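Local structure of putative sugar ABC transporter, substrate-binding protein (4WZZ) at residues I59-A64 with Q70-G75; E74-V79 with C114-A119; D169-I174 with V243-T248; A254-L259 with V268-L273; N106-G111 with Q135-L140. The protein binds L-rhamnose in the cleft between its two lobes and probably hands the sugar to an ABC transporter for uptake. All blocks are in the same frame, centred on the assembly; numbering follows the deposited sequence.

Interaction 1: I59-A64 with Q70-G75. With RAM (alpha-L-rhamnopyranose), chain B.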
# COMPACT_ATOMS: atom_id res chain seq x y z
N ILE A 59 13.09 9.33 -1.87
CA ILE A 59 11.84 8.61 -1.67
C ILE A 59 11.20 9.15 -0.41
O ILE A 59 11.84 9.26 0.63
CB ILE A 59 12.01 7.07 -1.59
CG1 ILE A 59 10.63 6.42 -1.39
CG2 ILE A 59 13.04 6.70 -0.52
CD1 ILE A 59 10.61 4.93 -1.61
N ILE A 60 9.94 9.52 -0.55
CA ILE A 60 9.16 10.06 0.55
C ILE A 60 8.04 9.09 0.80
O ILE A 60 7.12 8.97 -0.01
CB ILE A 60 8.59 11.44 0.20
CG1 ILE A 60 9.74 12.41 -0.09
CG2 ILE A 60 7.77 11.95 1.36
CD1 ILE A 60 9.29 13.76 -0.67
N VAL A 61 8.15 8.32 1.88
CA VAL A 61 7.12 7.34 2.17
C VAL A 61 5.94 8.03 2.86
O VAL A 61 5.97 9.22 3.08
CB VAL A 61 7.68 6.19 3.04
CG1 VAL A 61 8.78 5.46 2.30
CG2 VAL A 61 8.20 6.70 4.36
N LYS A 62 4.89 7.29 3.20
CA LYS A 62 3.73 7.92 3.83
C LYS A 62 4.09 8.47 5.22
O LYS A 62 3.68 9.56 5.59
CB LYS A 62 2.61 6.91 4.03
CG LYS A 62 1.74 6.57 2.85
CD LYS A 62 0.49 5.83 3.38
CE LYS A 62 -0.47 5.51 2.28
NZ LYS A 62 -1.62 4.72 2.82
N SER A 63 4.81 7.69 6.01
CA SER A 63 5.01 8.06 7.40
C SER A 63 6.07 7.23 8.12
O SER A 63 6.39 6.12 7.72
CB SER A 63 3.70 7.93 8.18
OG SER A 63 3.22 6.58 8.17
N ALA A 64 6.57 7.82 9.20
CA ALA A 64 7.44 7.13 10.16
C ALA A 64 6.66 6.08 10.95
O ALA A 64 5.44 6.14 11.03
CB ALA A 64 8.02 8.13 11.13
N GLN A 70 9.35 1.16 5.77
CA GLN A 70 10.80 0.95 5.84
C GLN A 70 11.28 -0.10 4.85
O GLN A 70 12.39 0.01 4.30
CB GLN A 70 11.18 0.60 7.28
CG GLN A 70 10.95 1.78 8.17
CD GLN A 70 10.94 1.44 9.66
OE1 GLN A 70 11.84 0.76 10.15
NE2 GLN A 70 9.94 1.93 10.38
N LYS A 71 10.47 -1.13 4.62
CA LYS A 71 10.86 -2.18 3.67
C LYS A 71 10.78 -1.63 2.25
O LYS A 71 11.62 -1.96 1.41
CB LYS A 71 9.98 -3.42 3.85
CG LYS A 71 10.31 -4.14 5.19
CD LYS A 71 9.31 -5.18 5.56
CE LYS A 71 9.43 -5.59 7.05
NZ LYS A 71 10.83 -5.94 7.44
N GLU A 72 9.78 -0.80 2.00
CA GLU A 72 9.63 -0.13 0.72
C GLU A 72 10.83 0.76 0.44
O GLU A 72 11.43 0.72 -0.65
CB GLU A 72 8.35 0.70 0.80
CG GLU A 72 7.93 1.44 -0.45
CD GLU A 72 6.67 2.21 -0.16
OE1 GLU A 72 5.58 1.71 -0.52
OE2 GLU A 72 6.75 3.25 0.53
N SER A 73 11.21 1.56 1.41
CA SER A 73 12.32 2.48 1.21
C SER A 73 13.66 1.74 1.11
O SER A 73 14.55 2.16 0.37
CB SER A 73 12.32 3.56 2.31
OG SER A 73 12.51 2.99 3.59
N GLU A 74 13.79 0.62 1.82
CA GLU A 74 14.98 -0.23 1.74
C GLU A 74 15.18 -0.76 0.31
O GLU A 74 16.29 -0.72 -0.23
CB GLU A 74 14.83 -1.40 2.71
CG GLU A 74 15.89 -2.51 2.56
CD GLU A 74 15.48 -3.81 3.27
OE1 GLU A 74 14.98 -3.74 4.42
OE2 GLU A 74 15.65 -4.91 2.66
N GLY A 75 14.10 -1.25 -0.28
CA GLY A 75 14.14 -1.81 -1.62
C GLY A 75 14.47 -0.74 -2.64
O GLY A 75 15.17 -1.00 -3.62
C1 RAM B . 0.25 0.54 5.20
C2 RAM B . 0.33 1.77 4.31
C3 RAM B . 0.61 1.42 2.85
C4 RAM B . -0.31 0.31 2.36
C5 RAM B . -0.27 -0.87 3.33
C6 RAM B . -1.25 -1.96 2.93
O1 RAM B . 1.52 0.00 5.34
O2 RAM B . -0.89 2.43 4.45
O3 RAM B . 0.47 2.63 2.10
O4 RAM B . 0.09 -0.10 1.07
O5 RAM B . -0.58 -0.47 4.63
O HOH W 1 4.55 4.27 1.78
O HOH W 2 8.40 4.23 8.38
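V61 and E72 lie alongside each other, pointing opposite ways, where the strand 56-60 gives way to the loop leading into helix 67-82, the first half of the beta-alpha-beta unit that opens this periplasmic-binding-protein fold. The meeting point is methyl CG1 of V61, which sits 3.5 Å from carboxylate atom OE2 of E72. E72 gets there as a fully extended chain, with CG anti to the backbone N (chi1 -177°), running beside the valine rather than ending head-on against it. The same V61 methyl also packs on S73 at CB, so it fills the angle between two consecutive helix residues. Two residues earlier, on the strand, I59 points its CD1 at the helix backbone, 4.1 Å from S73 CA; C87 and I89 of strand 86-90 also lie against this isoleucine. The hydroxyl of S73 is turned back into its own helix, bonded to the carbonyl O of N69.

No direct hydrogen bond joins the two segments. A water 2.7 Å from E72 OE2 takes a weak hydrogen bond, 3.4 Å, from the backbone N of K62. Beyond it K62 leaves the helix behind: its chain is extended past CG and carries the ammonium group to the rhamnose, where N192 OD1 also holds it. NZ gives a hydrogen bond of 2.9 Å to sugar O2 and a weak one of 3.0 Å to O3.

Interaction 2: E74-V79 with C114-A119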
# COMPACT_ATOMS: atom_id res chain seq x y z
N GLU A 74 13.79 0.62 1.82
CA GLU A 74 14.98 -0.23 1.74
C GLU A 74 15.18 -0.76 0.31
O GLU A 74 16.29 -0.72 -0.23
CB GLU A 74 14.83 -1.40 2.71
CG GLU A 74 15.89 -2.51 2.56
CD GLU A 74 15.48 -3.81 3.27
OE1 GLU A 74 14.98 -3.74 4.42
OE2 GLU A 74 15.65 -4.91 2.66
N GLY A 75 14.10 -1.25 -0.28
CA GLY A 75 14.14 -1.81 -1.62
C GLY A 75 14.47 -0.74 -2.64
O GLY A 75 15.17 -1.00 -3.62
N TYR A 76 13.96 0.47 -2.41
CA TYR A 76 14.20 1.58 -3.32
C TYR A 76 15.68 1.98 -3.25
O TYR A 76 16.37 2.10 -4.28
CB TYR A 76 13.32 2.78 -2.93
CG TYR A 76 13.32 3.90 -3.95
CD1 TYR A 76 12.43 3.90 -5.01
CD2 TYR A 76 14.23 4.95 -3.85
CE1 TYR A 76 12.45 4.93 -5.96
CE2 TYR A 76 14.25 5.96 -4.77
CZ TYR A 76 13.36 5.95 -5.82
OH TYR A 76 13.42 6.98 -6.74
N LYS A 77 16.16 2.18 -2.03
CA LYS A 77 17.54 2.57 -1.79
C LYS A 77 18.51 1.52 -2.34
O LYS A 77 19.52 1.85 -2.95
CB LYS A 77 17.79 2.79 -0.30
CG LYS A 77 19.26 3.01 0.07
CD LYS A 77 19.38 3.17 1.56
CE LYS A 77 20.83 3.29 2.01
NZ LYS A 77 21.08 4.49 2.86
N GLN A 78 18.18 0.25 -2.14
CA GLN A 78 19.08 -0.82 -2.56
C GLN A 78 19.37 -0.74 -4.05
O GLN A 78 20.53 -0.80 -4.48
CB GLN A 78 18.48 -2.17 -2.18
CG GLN A 78 19.46 -3.30 -2.24
CD GLN A 78 19.55 -3.89 -3.63
OE1 GLN A 78 20.64 -4.01 -4.21
NE2 GLN A 78 18.40 -4.27 -4.17
N VAL A 79 18.32 -0.56 -4.85
CA VAL A 79 18.48 -0.53 -6.31
C VAL A 79 19.14 0.76 -6.78
O VAL A 79 20.03 0.74 -7.64
CB VAL A 79 17.12 -0.75 -7.03
CG1 VAL A 79 17.19 -0.38 -8.51
CG2 VAL A 79 16.69 -2.21 -6.90
N CYS A 114 15.17 13.35 -8.69
CA CYS A 114 13.95 12.56 -8.78
C CYS A 114 13.32 12.45 -7.41
O CYS A 114 14.02 12.35 -6.41
CB CYS A 114 14.28 11.19 -9.34
SG CYS A 114 12.87 10.08 -9.51
N ILE A 115 11.99 12.53 -7.37
CA ILE A 115 11.21 12.28 -6.16
C ILE A 115 10.25 11.14 -6.43
O ILE A 115 9.52 11.15 -7.43
CB ILE A 115 10.43 13.55 -5.73
CG1 ILE A 115 11.40 14.61 -5.24
CG2 ILE A 115 9.39 13.23 -4.63
CD1 ILE A 115 10.74 15.92 -4.92
N ALA A 116 10.26 10.14 -5.56
CA ALA A 116 9.30 9.05 -5.60
C ALA A 116 8.47 9.19 -4.34
O ALA A 116 9.01 9.18 -3.25
CB ALA A 116 10.01 7.69 -5.62
N ILE A 117 7.15 9.32 -4.49
CA ILE A 117 6.32 9.61 -3.34
C ILE A 117 5.09 8.71 -3.20
O ILE A 117 4.41 8.40 -4.17
CB ILE A 117 5.93 11.08 -3.34
CG1 ILE A 117 5.14 11.42 -2.07
CG2 ILE A 117 5.17 11.46 -4.62
CD1 ILE A 117 5.23 12.89 -1.67
N ALA A 118 4.85 8.29 -1.96
CA ALA A 118 3.66 7.53 -1.57
C ALA A 118 2.72 8.51 -0.89
O ALA A 118 2.95 8.91 0.25
CB ALA A 118 4.02 6.41 -0.63
N ALA A 119 1.69 8.92 -1.63
CA ALA A 119 0.90 10.08 -1.26
C ALA A 119 -0.02 9.89 -0.08
O ALA A 119 -0.74 8.89 -0.00
CB ALA A 119 0.05 10.55 -2.47
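This is a small, buried, apolar contact in which one tyrosine of helix 67-82 reaches down to the sheet and rests on strand 114-117. Y76 does all the reaching from the helix side. Its CG stands anti to the backbone N (chi1 -170°), which swings the ring off the helix toward the strand and brings the phenol end to A116. The methyl CB of A116 meets that end of the ring obliquely, 3.7 Å from CE1 and about as near to CZ and OH. C114, two residues earlier and on the same side of the strand, adds a looser touch, with SG 4.2 Å from Y76 OH.

In the parallel part of this lobe's sheet, Rossmann-like in its alternation of strand and helix, strand 56-60 runs between strands 86-90 and 114-117. The ring therefore spans the intervening strand: Y57 and I59 of 56-60 lie against it as well, and C87 of 86-90 touches it too. The buried hydroxyl is satisfied from elsewhere, by a hydrogen bond between Y76 OH and S310 OG on helix 299-315, which packs on this same face and also contacts C114. That bond ties the tip of the tyrosine to a second helix.

Interaction 3: D169-I174 with V243-T248. With RAM (alpha-L-rhamnopyranose), chain B.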
# COMPACT_ATOMS: atom_id res chain seq x y z
N ASP A 169 -13.95 -11.41 -1.49
CA ASP A 169 -14.09 -12.86 -1.47
C ASP A 169 -13.64 -13.41 -0.13
O ASP A 169 -14.27 -14.35 0.39
CB ASP A 169 -13.32 -13.52 -2.62
CG ASP A 169 -14.00 -13.32 -3.98
OD1 ASP A 169 -15.22 -13.06 -4.01
OD2 ASP A 169 -13.31 -13.41 -5.03
N ALA A 170 -12.61 -12.82 0.48
CA ALA A 170 -12.19 -13.22 1.81
C ALA A 170 -13.27 -12.97 2.83
O ALA A 170 -13.59 -13.84 3.65
CB ALA A 170 -10.91 -12.49 2.22
N ILE A 171 -13.88 -11.79 2.79
CA ILE A 171 -14.95 -11.49 3.74
C ILE A 171 -16.11 -12.47 3.57
O ILE A 171 -16.65 -12.98 4.55
CB ILE A 171 -15.43 -10.03 3.59
CG1 ILE A 171 -14.32 -9.05 4.02
CG2 ILE A 171 -16.67 -9.80 4.42
CD1 ILE A 171 -14.37 -7.73 3.25
N LEU A 172 -16.48 -12.74 2.33
CA LEU A 172 -17.60 -13.62 2.05
C LEU A 172 -17.33 -15.02 2.62
O LEU A 172 -18.21 -15.66 3.17
CB LEU A 172 -17.85 -13.69 0.54
CG LEU A 172 -19.04 -14.57 0.14
CD1 LEU A 172 -20.35 -13.98 0.65
CD2 LEU A 172 -19.09 -14.75 -1.36
N ASP A 173 -16.10 -15.49 2.44
CA ASP A 173 -15.69 -16.80 2.92
C ASP A 173 -15.65 -16.85 4.43
O ASP A 173 -16.30 -17.68 5.07
CB ASP A 173 -14.30 -17.12 2.35
CG ASP A 173 -13.75 -18.45 2.84
OD1 ASP A 173 -14.55 -19.40 3.06
OD2 ASP A 173 -12.52 -18.55 2.99
N ILE A 174 -14.89 -15.93 5.02
CA ILE A 174 -14.62 -15.95 6.44
C ILE A 174 -15.87 -15.68 7.29
O ILE A 174 -16.00 -16.20 8.40
CB ILE A 174 -13.48 -14.95 6.76
CG1 ILE A 174 -12.18 -15.41 6.08
CG2 ILE A 174 -13.31 -14.78 8.23
CD1 ILE A 174 -11.14 -14.28 5.95
N VAL A 243 -16.67 -9.84 10.66
CA VAL A 243 -15.36 -9.66 10.06
C VAL A 243 -14.96 -8.19 10.10
O VAL A 243 -15.77 -7.30 9.76
CB VAL A 243 -15.32 -10.12 8.58
CG1 VAL A 243 -13.92 -10.02 8.03
CG2 VAL A 243 -15.86 -11.53 8.44
N ILE A 244 -13.71 -7.95 10.48
CA ILE A 244 -13.05 -6.66 10.29
C ILE A 244 -12.07 -6.82 9.12
O ILE A 244 -11.28 -7.75 9.09
CB ILE A 244 -12.31 -6.19 11.55
CG1 ILE A 244 -13.32 -5.91 12.69
CG2 ILE A 244 -11.51 -4.93 11.28
CD1 ILE A 244 -12.65 -5.69 14.05
N CYS A 245 -12.19 -5.93 8.15
CA CYS A 245 -11.29 -5.89 7.02
C CYS A 245 -10.42 -4.67 7.20
O CYS A 245 -10.91 -3.54 7.22
CB CYS A 245 -12.07 -5.82 5.70
SG CYS A 245 -10.92 -5.69 4.31
N ALA A 246 -9.12 -4.89 7.37
CA ALA A 246 -8.16 -3.82 7.64
C ALA A 246 -7.11 -3.73 6.50
O ALA A 246 -6.05 -4.40 6.53
CB ALA A 246 -7.45 -4.09 9.00
N PRO A 247 -7.40 -2.90 5.47
CA PRO A 247 -6.46 -2.83 4.33
C PRO A 247 -5.31 -1.87 4.59
O PRO A 247 -5.06 -0.91 3.85
CB PRO A 247 -7.36 -2.31 3.20
CG PRO A 247 -8.32 -1.41 3.94
CD PRO A 247 -8.65 -2.20 5.18
N THR A 248 -4.58 -2.16 5.67
CA THR A 248 -3.44 -1.36 6.12
C THR A 248 -2.62 -2.26 7.04
O THR A 248 -3.17 -2.94 7.90
CB THR A 248 -3.85 -0.10 6.91
OG1 THR A 248 -2.84 0.18 7.89
CG2 THR A 248 -5.20 -0.28 7.61
C1 RAM B . 0.25 0.54 5.20
C2 RAM B . 0.33 1.77 4.31
C3 RAM B . 0.61 1.42 2.85
C4 RAM B . -0.31 0.31 2.36
C5 RAM B . -0.27 -0.87 3.33
C6 RAM B . -1.25 -1.96 2.93
O1 RAM B . 1.52 0.00 5.34
O2 RAM B . -0.89 2.43 4.45
O3 RAM B . 0.47 2.63 2.10
O4 RAM B . 0.09 -0.10 1.07
O5 RAM B . -0.58 -0.47 4.63
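V243 and I171 bury the most surface here, V243 by meeting two isoleucines of helix 160-174 with its two methyls. The contact lays the end of that helix along strand 243-246 of the four-stranded parallel sheet, in the second lobe of the periplasmic-binding-protein fold. Helix and strand run nearly antiparallel, their short axes at 160° and 9.3 Å apart.

The two methyls of V243 divide the work. CG1, anti to the backbone N at chi1 -176°, meets CG1 of I171 at 4.1 Å, the two side chains crossing at a slant. CG2 goes to I174 CG2, also at 4.1 Å, and there the side chains cross at about a right angle. I171 then carries on along the strand: beyond the carbon that meets V243, its CD1 reaches the next inward-facing residue, 3.9 Å from C245 CB and only slightly farther from SG. One isoleucine thus covers two alternate strand positions. W181 of the neighbouring strand 179-185 touches I171, V243 and C245, closing the same apolar layer, while I174 leans over K269 and T271 on the other neighbour, strand 269-272.

Past the strand's C-terminal end the chain turns toward the sugar. P247 is the centre of an inverse gamma turn, and T248 is the N-cap of the following helix, its OG1 accepting from the backbone N of G251 and also hydrogen-bonded to D222 OD1. T248 belongs to the rhamnose pocket: its CA lies 3.3 Å from ring oxygen O5 of the sugar.

Interaction 4: A254-L259 with V268-L273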
# COMPACT_ATOMS: atom_id res chain seq x y z
N ALA A 254 -2.81 -4.05 14.55
CA ALA A 254 -3.41 -3.45 15.73
C ALA A 254 -4.73 -4.13 16.06
O ALA A 254 -4.97 -4.46 17.21
CB ALA A 254 -3.61 -1.94 15.53
N ALA A 255 -5.56 -4.34 15.04
CA ALA A 255 -6.84 -5.02 15.26
C ALA A 255 -6.59 -6.44 15.79
O ALA A 255 -7.31 -6.93 16.66
CB ALA A 255 -7.62 -5.06 13.96
N ALA A 256 -5.59 -7.12 15.23
CA ALA A 256 -5.29 -8.48 15.71
C ALA A 256 -4.95 -8.49 17.19
O ALA A 256 -5.39 -9.39 17.95
CB ALA A 256 -4.15 -9.06 14.91
N LYS A 257 -4.17 -7.52 17.61
CA LYS A 257 -3.76 -7.40 19.00
C LYS A 257 -4.97 -7.19 19.91
O LYS A 257 -5.11 -7.85 20.93
CB LYS A 257 -2.76 -6.25 19.17
CG LYS A 257 -2.32 -6.00 20.61
CD LYS A 257 -1.65 -7.23 21.24
CE LYS A 257 -0.73 -6.87 22.42
NZ LYS A 257 -1.45 -6.20 23.55
N VAL A 258 -5.86 -6.30 19.50
CA VAL A 258 -7.09 -6.04 20.24
C VAL A 258 -7.98 -7.28 20.31
O VAL A 258 -8.46 -7.64 21.38
CB VAL A 258 -7.86 -4.83 19.62
CG1 VAL A 258 -9.24 -4.67 20.26
CG2 VAL A 258 -7.06 -3.54 19.77
N LEU A 259 -8.19 -7.95 19.19
CA LEU A 259 -9.07 -9.13 19.20
C LEU A 259 -8.48 -10.23 20.08
O LEU A 259 -9.20 -10.93 20.78
CB LEU A 259 -9.30 -9.66 17.79
CG LEU A 259 -10.05 -8.73 16.84
CD1 LEU A 259 -10.15 -9.40 15.49
CD2 LEU A 259 -11.43 -8.35 17.39
N VAL A 268 -14.92 -12.94 16.18
CA VAL A 268 -14.75 -11.89 15.20
C VAL A 268 -13.49 -12.21 14.45
O VAL A 268 -12.41 -12.34 15.05
CB VAL A 268 -14.59 -10.50 15.85
CG1 VAL A 268 -14.39 -9.42 14.79
CG2 VAL A 268 -15.81 -10.18 16.73
N LYS A 269 -13.61 -12.36 13.14
CA LYS A 269 -12.49 -12.69 12.32
C LYS A 269 -11.95 -11.44 11.63
O LYS A 269 -12.60 -10.38 11.58
CB LYS A 269 -12.87 -13.76 11.30
CG LYS A 269 -13.28 -15.11 11.90
CD LYS A 269 -12.16 -15.69 12.77
CE LYS A 269 -12.41 -17.09 13.19
NZ LYS A 269 -11.25 -17.60 13.97
N LEU A 270 -10.73 -11.58 11.15
CA LEU A 270 -9.96 -10.45 10.67
C LEU A 270 -9.31 -10.82 9.34
O LEU A 270 -8.76 -11.90 9.20
CB LEU A 270 -8.87 -10.12 11.68
CG LEU A 270 -7.91 -8.97 11.37
CD1 LEU A 270 -8.66 -7.66 11.25
CD2 LEU A 270 -6.84 -8.90 12.45
N THR A 271 -9.39 -9.92 8.37
CA THR A 271 -8.58 -10.03 7.17
C THR A 271 -8.16 -8.63 6.73
O THR A 271 -8.44 -7.64 7.42
CB THR A 271 -9.28 -10.82 6.05
OG1 THR A 271 -8.35 -11.15 5.01
CG2 THR A 271 -10.44 -10.05 5.46
N GLY A 272 -7.45 -8.56 5.62
CA GLY A 272 -6.91 -7.30 5.16
C GLY A 272 -5.57 -7.43 4.48
O GLY A 272 -5.29 -8.44 3.83
N LEU A 273 -4.77 -6.38 4.64
CA LEU A 273 -3.47 -6.24 3.97
C LEU A 273 -2.41 -6.10 5.06
O LEU A 273 -2.32 -5.08 5.70
CB LEU A 273 -3.49 -5.01 3.05
CG LEU A 273 -4.59 -5.07 1.98
CD1 LEU A 273 -4.60 -3.78 1.16
CD2 LEU A 273 -4.46 -6.33 1.08
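L270 sends its CG anti to the backbone N (chi1 179°), straight out from strand 269-272 at helix 249-261, and its two methyls then part over neighbouring alanines. CD1 packs 3.9 Å from A255 CB. CD2 presses closer, 3.6 Å from A256 CB and 3.5 Å from the backbone N of A256, so the leucine rests on the helix backbone itself. L259 answers from one turn on. With its CG anti to the carbonyl carbon (chi1 -65°), it leans back to the strand; CD1 lies 4.1 Å from L270 CB and 3.7 Å from the carbonyl O of V268, while CD2 meets V268 CG1 with the two side chains crossing at about a right angle.

This is the return half of the beta-alpha-beta crossover that runs from strand 243-246 through the helix to strand 269-272, the helix lying almost antiparallel to the strand at 172°. Y282 touches A256, S290 touches both leucines, and A255 also touches T231 of helix 224-237. With only methyl side chains at A255 and A256, a large leucine can come right up to the helix; no hydrogen bond crosses between the two segments, whose meeting is one of close apolar fit.

Interaction 5: N106-G111 with Q135-L140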
# COMPACT_ATOMS: atom_id res chain seq x y z
N ASN A 106 11.91 19.86 1.41
CA ASN A 106 13.29 19.53 1.77
C ASN A 106 14.01 18.90 0.57
O ASN A 106 15.16 19.22 0.29
CB ASN A 106 13.34 18.57 2.95
CG ASN A 106 13.14 19.26 4.30
OD1 ASN A 106 13.06 20.49 4.38
ND2 ASN A 106 13.09 18.47 5.36
N ALA A 107 13.32 18.00 -0.13
CA ALA A 107 13.92 17.34 -1.28
C ALA A 107 14.27 18.36 -2.36
O ALA A 107 15.37 18.33 -2.92
CB ALA A 107 13.00 16.27 -1.83
N ILE A 108 13.35 19.28 -2.64
CA ILE A 108 13.61 20.31 -3.64
C ILE A 108 14.84 21.11 -3.22
O ILE A 108 15.76 21.34 -4.02
CB ILE A 108 12.41 21.25 -3.81
CG1 ILE A 108 11.22 20.51 -4.41
CG2 ILE A 108 12.77 22.38 -4.73
CD1 ILE A 108 9.91 21.27 -4.30
N SER A 109 14.85 21.53 -1.96
CA SER A 109 15.94 22.32 -1.39
C SER A 109 17.29 21.61 -1.53
O SER A 109 18.32 22.26 -1.65
CB SER A 109 15.65 22.59 0.09
OG SER A 109 16.70 23.34 0.69
N GLN A 110 17.29 20.29 -1.48
CA GLN A 110 18.53 19.53 -1.60
C GLN A 110 18.96 19.40 -3.07
O GLN A 110 20.07 18.96 -3.36
CB GLN A 110 18.36 18.15 -1.00
CG GLN A 110 18.17 18.16 0.49
CD GLN A 110 17.97 16.76 1.05
OE1 GLN A 110 18.51 15.79 0.51
NE2 GLN A 110 17.19 16.66 2.11
N GLY A 111 18.08 19.75 -3.99
CA GLY A 111 18.41 19.71 -5.40
C GLY A 111 18.48 18.30 -5.96
O GLY A 111 19.33 17.99 -6.82
N GLN A 135 11.32 22.80 -11.30
CA GLN A 135 12.76 22.87 -11.04
C GLN A 135 13.51 21.77 -11.80
O GLN A 135 14.71 21.58 -11.61
CB GLN A 135 13.04 22.73 -9.54
CG GLN A 135 12.59 23.92 -8.73
CD GLN A 135 13.27 25.20 -9.16
OE1 GLN A 135 14.48 25.23 -9.39
NE2 GLN A 135 12.48 26.26 -9.30
N GLY A 136 12.78 21.02 -12.63
CA GLY A 136 13.38 19.96 -13.43
C GLY A 136 13.45 18.61 -12.73
O GLY A 136 14.15 17.71 -13.18
N ILE A 137 12.72 18.45 -11.64
CA ILE A 137 12.72 17.18 -10.92
C ILE A 137 11.67 16.19 -11.44
O ILE A 137 10.49 16.51 -11.55
CB ILE A 137 12.50 17.41 -9.42
CG1 ILE A 137 13.58 18.36 -8.89
CG2 ILE A 137 12.49 16.07 -8.66
CD1 ILE A 137 13.42 18.80 -7.44
N HIS A 138 12.12 14.99 -11.77
CA HIS A 138 11.21 13.92 -12.17
C HIS A 138 10.40 13.49 -10.96
O HIS A 138 10.96 13.14 -9.93
CB HIS A 138 12.00 12.71 -12.68
CG HIS A 138 12.78 12.99 -13.92
ND1 HIS A 138 12.26 12.80 -15.18
CD2 HIS A 138 14.05 13.43 -14.10
CE1 HIS A 138 13.16 13.14 -16.09
NE2 HIS A 138 14.26 13.52 -15.46
N VAL A 139 9.07 13.49 -11.10
CA VAL A 139 8.23 13.00 -10.01
C VAL A 139 7.57 11.67 -10.39
O VAL A 139 6.91 11.57 -11.42
CB VAL A 139 7.15 14.01 -9.61
CG1 VAL A 139 6.28 13.42 -8.48
CG2 VAL A 139 7.78 15.31 -9.17
N LEU A 140 7.76 10.68 -9.53
CA LEU A 140 7.16 9.35 -9.68
C LEU A 140 6.38 9.09 -8.39
O LEU A 140 6.71 9.64 -7.34
CB LEU A 140 8.28 8.31 -9.84
CG LEU A 140 7.96 6.83 -9.84
CD1 LEU A 140 8.88 6.09 -10.76
CD2 LEU A 140 8.04 6.28 -8.41
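I108 and I137 cross at a slant, the methyl CD1 of I137 tucked against the flank of helix 97-110. That methyl lies 4.1 Å from I108 CG1 and the same distance from I108 CA, so it touches both the side chain and the helix backbone. Farther out, the other branch of I108 comes into play: CG2, anti to the backbone N, points to the Q135 side chain and stops 4.3 Å from its CG. I108 thus faces two partners with two branches, I137 on the buried side and the aliphatic part of Q135 at the more open side. The amide of Q135 looks back to its own helix, where NE2 makes a weak hydrogen bond to E131 OE2.

Around this pair, A132 of helix 126-134 touches both isoleucines, and I115 of strand 114-117 lies against I137 from the sheet. The contact sits where two successive helices of the parallel alpha/beta lobe end side by side, at the end of the lobe away from the sugar. Both ends are Schellman motifs closed by a glycine of positive phi. At the first, G111 (phi 73°) bonds its N to I108 O at 2.8 Å.

The other helix ends at G136, whose N bonds to K133 O while I137 N reaches back to A132 O. That second bond holds the backbone of I137 to the last turn, just before strand 138-142 starts, and H138 then takes up its sheet bonds with D113 and I115.

In the fold
Interactions 1, 2 and 5 belong to one lobe and interactions 3 and 4 to the other, with the rhamnose between them. Interactions 1 and 2 share helix 67-82 and have centres about 7 Å apart; strands 56-60, 114-117 and 138-142, side by side in one sheet, then lead on to interaction 5, centred about 13 Å from interaction 2. In the second lobe, interactions 3 and 4 are about 10 Å apart, on neighbouring strands 243-246 and 269-272. Along the chain the first-lobe contacts come first, those of interactions 2 and 5 alternating. Past the packed strands, K62 (interaction 1), T248 (interaction 3) and L273 (interaction 4) all reach the sugar, so both lobes furnish the pocket.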